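PDB 6QGI: VP5 from Halorubrum pleomorphic virus 2, which is an envelope protein of a prokaryotic virus and probably mediates fusion of the viral and host membranes during entry. Local coordinates for residues A[49-54]-A[121-126]; A[81-86]-A[263-268]. All coordinates share one frame; numbering follows the deposited sequence.

Contact 1: residues A[49-54]-A[121-126]; sequences KTRKST and VAELDS
Arg51 and Glu123 join helix 37-60 to helix 91-133 through a buried, two-pronged salt bridge, and they are the pair that carries this contact. The guanidinium grips the carboxylate side-on: Arg51 NE donates to Glu123 OE2 at 2.8 Å along an almost straight line (N-H...O 173°), and Arg51 NH2 reaches Glu123 OE1 at 3.0 Å. Both oxygens lie close to the guanidinium plane, yet each is met from above the carboxylate plane, because the two flat groups are turned 59° against each other. Glu123 is stretched out, whereas Arg51 bends at chi2 (55°) and again at chi3, which brings NE and NH2 to face the acid and leaves Glu123 OE2 3.5 Å from Arg51 CB.

Hydrogen bonds within each helix flank the bridge. Thr54 OG1 donates to Arg51 O at 3.1 Å, and Ser126 OG to Glu123 O at 2.8 Å, each side chain turning back on its own helix one turn earlier.

Further polar partners come from the segment before helix 37-60: Val26 O accepts from Arg51 NH1, and Asp29 N donates to Glu123 OE1, so the buried ion pair also ties down that connection. Arg51 additionally packs on Glu119 and Ser120 of helix 91-133, while Val121, Leu124 and Asp125 carry the latter helix onto Ala158 of strand 155-159.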
ATOM      1  N   LYS A  49      12.482   4.280  -7.564  1.00 20.82           N
ATOM      2  CA  LYS A  49      11.420   3.355  -7.980  1.00 20.03           C
ATOM      3  C   LYS A  49      10.924   2.562  -6.789  1.00 24.50           C
ATOM      4  O   LYS A  49       9.717   2.365  -6.653  1.00 24.96           O
ATOM      5  CB  LYS A  49      11.925   2.407  -9.087  1.00 22.11           C
ATOM      6  CG  LYS A  49      10.836   1.600  -9.777  1.00 29.93           C
ATOM      7  CD  LYS A  49      11.433   0.581 -10.728  1.00 36.39           C
ATOM      8  CE  LYS A  49      10.395   0.030 -11.670  1.00 45.95           C
ATOM      9  NZ  LYS A  49      10.870   0.049 -13.077  1.00 53.48           N
ATOM     10  N   THR A  50      11.856   2.106  -5.929  1.00 21.30           N
ATOM     11  CA  THR A  50      11.549   1.340  -4.725  1.00 20.92           C
ATOM     12  C   THR A  50      10.898   2.260  -3.700  1.00 25.26           C
ATOM     13  O   THR A  50       9.937   1.845  -3.058  1.00 25.85           O
ATOM     14  CB  THR A  50      12.807   0.647  -4.193  1.00 26.53           C
ATOM     15  OG1 THR A  50      13.422  -0.059  -5.270  1.00 23.23           O
ATOM     16  CG2 THR A  50      12.505  -0.326  -3.060  1.00 25.21           C
ATOM     17  N   ARG A  51      11.391   3.511  -3.568  1.00 21.81           N
ATOM     18  CA  ARG A  51      10.813   4.485  -2.639  1.00 21.52           C
ATOM     19  C   ARG A  51       9.381   4.816  -3.039  1.00 25.88           C
ATOM     20  O   ARG A  51       8.516   4.837  -2.169  1.00 26.24           O
ATOM     21  CB  ARG A  51      11.662   5.769  -2.549  1.00 21.25           C
ATOM     22  CG  ARG A  51      11.196   6.778  -1.472  1.00 25.13           C
ATOM     23  CD  ARG A  51      11.096   6.197  -0.063  1.00 18.52           C
ATOM     24  NE  ARG A  51      12.397   5.765   0.442  1.00 20.41           N
ATOM     25  CZ  ARG A  51      12.583   5.100   1.577  1.00 30.67           C
ATOM     26  NH1 ARG A  51      11.550   4.783   2.344  1.00 14.19           N
ATOM     27  NH2 ARG A  51      13.804   4.741   1.947  1.00 22.43           N
ATOM     28  N   LYS A  52       9.129   5.044  -4.349  1.00 22.48           N
ATOM     29  CA  LYS A  52       7.803   5.347  -4.898  1.00 22.19           C
ATOM     30  C   LYS A  52       6.845   4.187  -4.646  1.00 25.77           C
ATOM     31  O   LYS A  52       5.687   4.420  -4.316  1.00 25.16           O
ATOM     32  CB  LYS A  52       7.896   5.637  -6.405  1.00 24.93           C
ATOM     33  CG  LYS A  52       6.620   6.215  -7.004  1.00 36.12           C
ATOM     34  CD  LYS A  52       6.411   5.705  -8.417  1.00 44.85           C
ATOM     35  CE  LYS A  52       5.191   6.298  -9.074  1.00 53.47           C
ATOM     36  NZ  LYS A  52       3.917   5.789  -8.492  1.00 64.21           N
ATOM     37  N   SER A  53       7.339   2.947  -4.790  1.00 23.03           N
ATOM     38  CA  SER A  53       6.564   1.733  -4.574  1.00 23.01           C
ATOM     39  C   SER A  53       6.211   1.553  -3.095  1.00 27.91           C
ATOM     40  O   SER A  53       5.048   1.307  -2.815  1.00 28.59           O
ATOM     41  CB  SER A  53       7.306   0.509  -5.098  1.00 26.20           C
ATOM     42  OG  SER A  53       6.409  -0.586  -5.185  1.00 33.94           O
ATOM     43  N   THR A  54       7.179   1.710  -2.158  1.00 24.60           N
ATOM     44  CA  THR A  54       6.932   1.565  -0.713  1.00 24.60           C
ATOM     45  C   THR A  54       6.065   2.719  -0.172  1.00 27.72           C
ATOM     46  O   THR A  54       5.294   2.495   0.763  1.00 27.99           O
ATOM     47  CB  THR A  54       8.236   1.425   0.099  1.00 37.17           C
ATOM     48  OG1 THR A  54       9.034   2.599  -0.036  1.00 40.78           O
ATOM     49  CG2 THR A  54       9.040   0.178  -0.268  1.00 35.77           C
ATOM     50  N   VAL A 121      12.771  12.129   1.842  1.00 16.16           N
ATOM     51  CA  VAL A 121      13.531  13.383   1.695  1.00 17.21           C
ATOM     52  C   VAL A 121      14.989  13.145   2.145  1.00 22.25           C
ATOM     53  O   VAL A 121      15.910  13.597   1.460  1.00 22.19           O
ATOM     54  CB  VAL A 121      12.870  14.583   2.442  1.00 21.53           C
ATOM     55  CG1 VAL A 121      13.706  15.857   2.315  1.00 22.26           C
ATOM     56  CG2 VAL A 121      11.456  14.836   1.936  1.00 20.88           C
ATOM     57  N   ALA A 122      15.191  12.418   3.274  1.00 19.39           N
ATOM     58  CA  ALA A 122      16.516  12.071   3.808  1.00 20.14           C
ATOM     59  C   ALA A 122      17.323  11.254   2.787  1.00 25.14           C
ATOM     60  O   ALA A 122      18.505  11.536   2.561  1.00 25.28           O
ATOM     61  CB  ALA A 122      16.371  11.291   5.105  1.00 20.69           C
ATOM     62  N   GLU A 123      16.665  10.260   2.159  1.00 21.81           N
ATOM     63  CA  GLU A 123      17.230   9.394   1.123  1.00 21.54           C
ATOM     64  C   GLU A 123      17.559  10.211  -0.119  1.00 26.77           C
ATOM     65  O   GLU A 123      18.602   9.977  -0.736  1.00 27.35           O
ATOM     66  CB  GLU A 123      16.233   8.280   0.786  1.00 21.80           C
ATOM     67  CG  GLU A 123      16.773   7.175  -0.092  1.00 28.89           C
ATOM     68  CD  GLU A 123      15.706   6.163  -0.442  1.00 46.34           C
ATOM     69  OE1 GLU A 123      15.908   4.964  -0.152  1.00 39.81           O
ATOM     70  OE2 GLU A 123      14.667   6.569  -1.007  1.00 44.65           O
ATOM     71  N   LEU A 124      16.674  11.176  -0.477  1.00 22.94           N
ATOM     72  CA  LEU A 124      16.869  12.075  -1.613  1.00 23.32           C
ATOM     73  C   LEU A 124      18.091  12.951  -1.366  1.00 29.73           C
ATOM     74  O   LEU A 124      18.881  13.147  -2.286  1.00 30.15           O
ATOM     75  CB  LEU A 124      15.614  12.937  -1.882  1.00 23.02           C
ATOM     76  CG  LEU A 124      15.692  13.964  -3.034  1.00 28.19           C
ATOM     77  CD1 LEU A 124      15.895  13.288  -4.387  1.00 27.97           C
ATOM     78  CD2 LEU A 124      14.463  14.851  -3.066  1.00 30.40           C
ATOM     79  N   ASP A 125      18.264  13.442  -0.116  1.00 27.33           N
ATOM     80  CA  ASP A 125      19.397  14.281   0.271  1.00 28.35           C
ATOM     81  C   ASP A 125      20.717  13.533   0.074  1.00 32.27           C
ATOM     82  O   ASP A 125      21.660  14.113  -0.473  1.00 33.39           O
ATOM     83  CB  ASP A 125      19.256  14.774   1.718  1.00 30.78           C
ATOM     84  CG  ASP A 125      20.326  15.772   2.139  1.00 43.86           C
ATOM     85  OD1 ASP A 125      20.574  16.744   1.379  1.00 45.18           O
ATOM     86  OD2 ASP A 125      20.909  15.589   3.234  1.00 49.23           O
ATOM     87  N   SER A 126      20.764  12.240   0.466  1.00 27.61           N
ATOM     88  CA  SER A 126      21.949  11.399   0.298  1.00 27.77           C
ATOM     89  C   SER A 126      22.139  10.994  -1.177  1.00 31.62           C
ATOM     90  O   SER A 126      23.271  10.723  -1.568  1.00 32.37           O
ATOM     91  CB  SER A 126      21.915  10.181   1.215  1.00 31.43           C
ATOM     92  OG  SER A 126      20.726   9.425   1.079  1.00 42.98           O
TER

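Contact 2: residues A[81-86]-A[263-268]; sequences AIEELN and EVSDLV
Ile82 and Val264 form the close-packed part of this contact, where residues 81-86 of helix 66-86 meet the loop between helices 225-253 and 270-279. The two side chains cross at about a right angle, and a single methyl, Val264 CG2, does the touching: it lies 3.8 Å from Ile82 CG2 and 3.9 Å from Ile82 CD1. Trp479 of helix 476-496 packs against both residues and Trp249 against Ile82, making the patch part of a larger buried apolar cluster.

Toward solvent the contact becomes polar and sparser. Ser265 OG donates to Glu83 OE2 at 2.9 Å, arriving from above the carboxylate plane; a bend at chi2 (-91°) swings the acid over to the loop. Asn86 ND2 comes within 3.4 Å of Glu263 OE2, but the geometry is unsuited to a hydrogen bond. That amide is instead held by the loop backbone, ND2 donating to Ile262 O and OD1 accepting from Gly260 N. With Leu85 O accepting from Ser259 OG, these bonds fasten the loop to the helix: an apolar anchor edged by polar links, the packing of an irregular interhelical loop against a helical bundle.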
ATOM      1  N   ALA A  81     -14.399   7.606  27.076  1.00 31.56           N
ATOM      2  CA  ALA A  81     -15.493   8.457  27.540  1.00 31.68           C
ATOM      3  C   ALA A  81     -16.464   7.648  28.402  1.00 35.95           C
ATOM      4  O   ALA A  81     -16.963   8.178  29.391  1.00 36.38           O
ATOM      5  CB  ALA A  81     -16.224   9.077  26.353  1.00 31.83           C
ATOM      6  N   ILE A  82     -16.704   6.358  28.048  1.00 32.27           N
ATOM      7  CA  ILE A  82     -17.605   5.453  28.778  1.00 33.13           C
ATOM      8  C   ILE A  82     -16.974   5.094  30.145  1.00 37.80           C
ATOM      9  O   ILE A  82     -17.704   5.008  31.133  1.00 38.55           O
ATOM     10  CB  ILE A  82     -18.002   4.189  27.936  1.00 35.89           C
ATOM     11  CG1 ILE A  82     -18.909   4.582  26.743  1.00 35.67           C
ATOM     12  CG2 ILE A  82     -18.711   3.114  28.797  1.00 37.48           C
ATOM     13  CD1 ILE A  82     -18.894   3.612  25.529  1.00 41.33           C
ATOM     14  N   GLU A  83     -15.632   4.921  30.200  1.00 33.75           N
ATOM     15  CA  GLU A  83     -14.896   4.599  31.432  1.00 34.25           C
ATOM     16  C   GLU A  83     -15.075   5.707  32.468  1.00 38.12           C
ATOM     17  O   GLU A  83     -15.421   5.421  33.612  1.00 39.19           O
ATOM     18  CB  GLU A  83     -13.392   4.373  31.156  1.00 35.21           C
ATOM     19  CG  GLU A  83     -13.074   3.214  30.220  1.00 47.16           C
ATOM     20  CD  GLU A  83     -12.828   1.844  30.823  1.00 68.36           C
ATOM     21  OE1 GLU A  83     -12.114   1.042  30.177  1.00 65.87           O
ATOM     22  OE2 GLU A  83     -13.350   1.560  31.926  1.00 62.89           O
ATOM     23  N   GLU A  84     -14.876   6.971  32.047  1.00 33.88           N
ATOM     24  CA  GLU A  84     -15.019   8.166  32.879  1.00 34.23           C
ATOM     25  C   GLU A  84     -16.475   8.366  33.284  1.00 39.47           C
ATOM     26  O   GLU A  84     -16.748   8.772  34.414  1.00 40.23           O
ATOM     27  CB  GLU A  84     -14.483   9.399  32.141  1.00 34.76           C
ATOM     28  CG  GLU A  84     -12.965   9.429  32.085  1.00 41.73           C
ATOM     29  CD  GLU A  84     -12.259  10.479  32.926  1.00 57.86           C
ATOM     30  OE1 GLU A  84     -12.792  10.860  33.992  1.00 41.66           O
ATOM     31  OE2 GLU A  84     -11.152  10.905  32.526  1.00 56.41           O
ATOM     32  N   LEU A  85     -17.405   8.035  32.375  1.00 36.11           N
ATOM     33  CA  LEU A  85     -18.847   8.119  32.584  1.00 36.91           C
ATOM     34  C   LEU A  85     -19.308   7.122  33.651  1.00 39.84           C
ATOM     35  O   LEU A  85     -20.057   7.502  34.550  1.00 41.03           O
ATOM     36  CB  LEU A  85     -19.568   7.849  31.252  1.00 37.02           C
ATOM     37  CG  LEU A  85     -21.090   7.822  31.258  1.00 43.71           C
ATOM     38  CD1 LEU A  85     -21.657   9.194  31.534  1.00 44.98           C
ATOM     39  CD2 LEU A  85     -21.615   7.336  29.928  1.00 46.84           C
ATOM     40  N   ASN A  86     -18.856   5.856  33.552  1.00 34.03           N
ATOM     41  CA  ASN A  86     -19.190   4.780  34.488  1.00 33.94           C
ATOM     42  C   ASN A  86     -18.637   5.057  35.889  1.00 36.94           C
ATOM     43  O   ASN A  86     -19.156   4.523  36.870  1.00 36.90           O
ATOM     44  CB  ASN A  86     -18.662   3.438  33.973  1.00 32.68           C
ATOM     45  CG  ASN A  86     -19.497   2.791  32.890  1.00 49.73           C
ATOM     46  OD1 ASN A  86     -20.601   3.231  32.548  1.00 46.08           O
ATOM     47  ND2 ASN A  86     -18.992   1.706  32.334  1.00 40.58           N
ATOM     48  N   GLU A 263     -20.718  -1.467  29.284  1.00 42.72           N
ATOM     49  CA  GLU A 263     -19.497  -2.019  29.873  1.00 43.05           C
ATOM     50  C   GLU A 263     -18.569  -2.467  28.744  1.00 46.62           C
ATOM     51  O   GLU A 263     -18.801  -3.505  28.116  1.00 46.18           O
ATOM     52  CB  GLU A 263     -19.805  -3.161  30.861  1.00 45.76           C
ATOM     53  CG  GLU A 263     -20.431  -2.699  32.171  1.00 57.76           C
ATOM     54  CD  GLU A 263     -19.605  -1.796  33.073  1.00 81.05           C
ATOM     55  OE1 GLU A 263     -18.355  -1.842  32.997  1.00 75.44           O
ATOM     56  OE2 GLU A 263     -20.216  -1.050  33.872  1.00 75.75           O
ATOM     57  N   VAL A 264     -17.547  -1.643  28.456  1.00 43.14           N
ATOM     58  CA  VAL A 264     -16.606  -1.882  27.356  1.00 42.46           C
ATOM     59  C   VAL A 264     -15.135  -1.922  27.842  1.00 47.31           C
ATOM     60  O   VAL A 264     -14.212  -1.780  27.031  1.00 46.12           O
ATOM     61  CB  VAL A 264     -16.798  -0.855  26.202  1.00 45.24           C
ATOM     62  CG1 VAL A 264     -18.077  -1.139  25.419  1.00 45.08           C
ATOM     63  CG2 VAL A 264     -16.764   0.590  26.703  1.00 44.89           C
ATOM     64  N   SER A 265     -14.925  -2.160  29.147  1.00 45.44           N
ATOM     65  CA  SER A 265     -13.590  -2.256  29.745  1.00 45.69           C
ATOM     66  C   SER A 265     -12.924  -3.581  29.358  1.00 50.17           C
ATOM     67  O   SER A 265     -11.717  -3.621  29.131  1.00 49.01           O
ATOM     68  CB  SER A 265     -13.678  -2.139  31.264  1.00 50.93           C
ATOM     69  OG  SER A 265     -14.519  -1.068  31.662  1.00 61.11           O
ATOM     70  N   ASP A 266     -13.730  -4.655  29.276  1.00 48.40           N
ATOM     71  CA  ASP A 266     -13.337  -6.028  28.943  1.00 48.81           C
ATOM     72  C   ASP A 266     -13.181  -6.237  27.419  1.00 50.39           C
ATOM     73  O   ASP A 266     -12.592  -7.235  26.996  1.00 50.19           O
ATOM     74  CB  ASP A 266     -14.408  -6.992  29.503  1.00 52.64           C
ATOM     75  CG  ASP A 266     -14.040  -8.465  29.533  1.00 68.25           C
ATOM     76  OD1 ASP A 266     -13.142  -8.837  30.321  1.00 70.05           O
ATOM     77  OD2 ASP A 266     -14.673  -9.250  28.792  1.00 75.20           O
ATOM     78  N   LEU A 267     -13.706  -5.295  26.606  1.00 44.92           N
ATOM     79  CA  LEU A 267     -13.701  -5.350  25.144  1.00 43.50           C
ATOM     80  C   LEU A 267     -12.294  -5.076  24.570  1.00 45.48           C
ATOM     81  O   LEU A 267     -11.607  -4.139  24.987  1.00 44.54           O
ATOM     82  CB  LEU A 267     -14.770  -4.365  24.586  1.00 43.31           C
ATOM     83  CG  LEU A 267     -14.725  -3.852  23.116  1.00 47.68           C
ATOM     84  CD1 LEU A 267     -14.875  -4.948  22.116  1.00 48.37           C
ATOM     85  CD2 LEU A 267     -15.841  -2.885  22.850  1.00 50.41           C
ATOM     86  N   VAL A 268     -11.876  -5.946  23.630  1.00 40.99           N
ATOM     87  CA  VAL A 268     -10.608  -5.867  22.900  1.00 39.75           C
ATOM     88  C   VAL A 268     -10.952  -5.274  21.532  1.00 41.52           C
ATOM     89  O   VAL A 268     -11.661  -5.911  20.744  1.00 41.45           O
ATOM     90  CB  VAL A 268      -9.863  -7.232  22.807  1.00 44.14           C
ATOM     91  CG1 VAL A 268      -8.525  -7.083  22.088  1.00 43.27           C
ATOM     92  CG2 VAL A 268      -9.661  -7.854  24.187  1.00 44.84           C
TER

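Overall arrangement
Contacts 1 and 2 are separate, their centres about 43 Å apart and their nearest atoms about 27 Å apart. They are nevertheless connected through consecutive helices 37-60, 66-86 and 91-133: contact 1 joins the first to the third, and contact 2 secures the second to a loop much later in the chain. Their segments alternate in sequence, and all four belong to the N-terminal part of the envelope protein. The centre of contact 1 is about 15 Å from the centre of the chain, that of contact 2 about 33 Å, an inner position against a more peripheral one. Neither includes residues beside the glycan on Asn396.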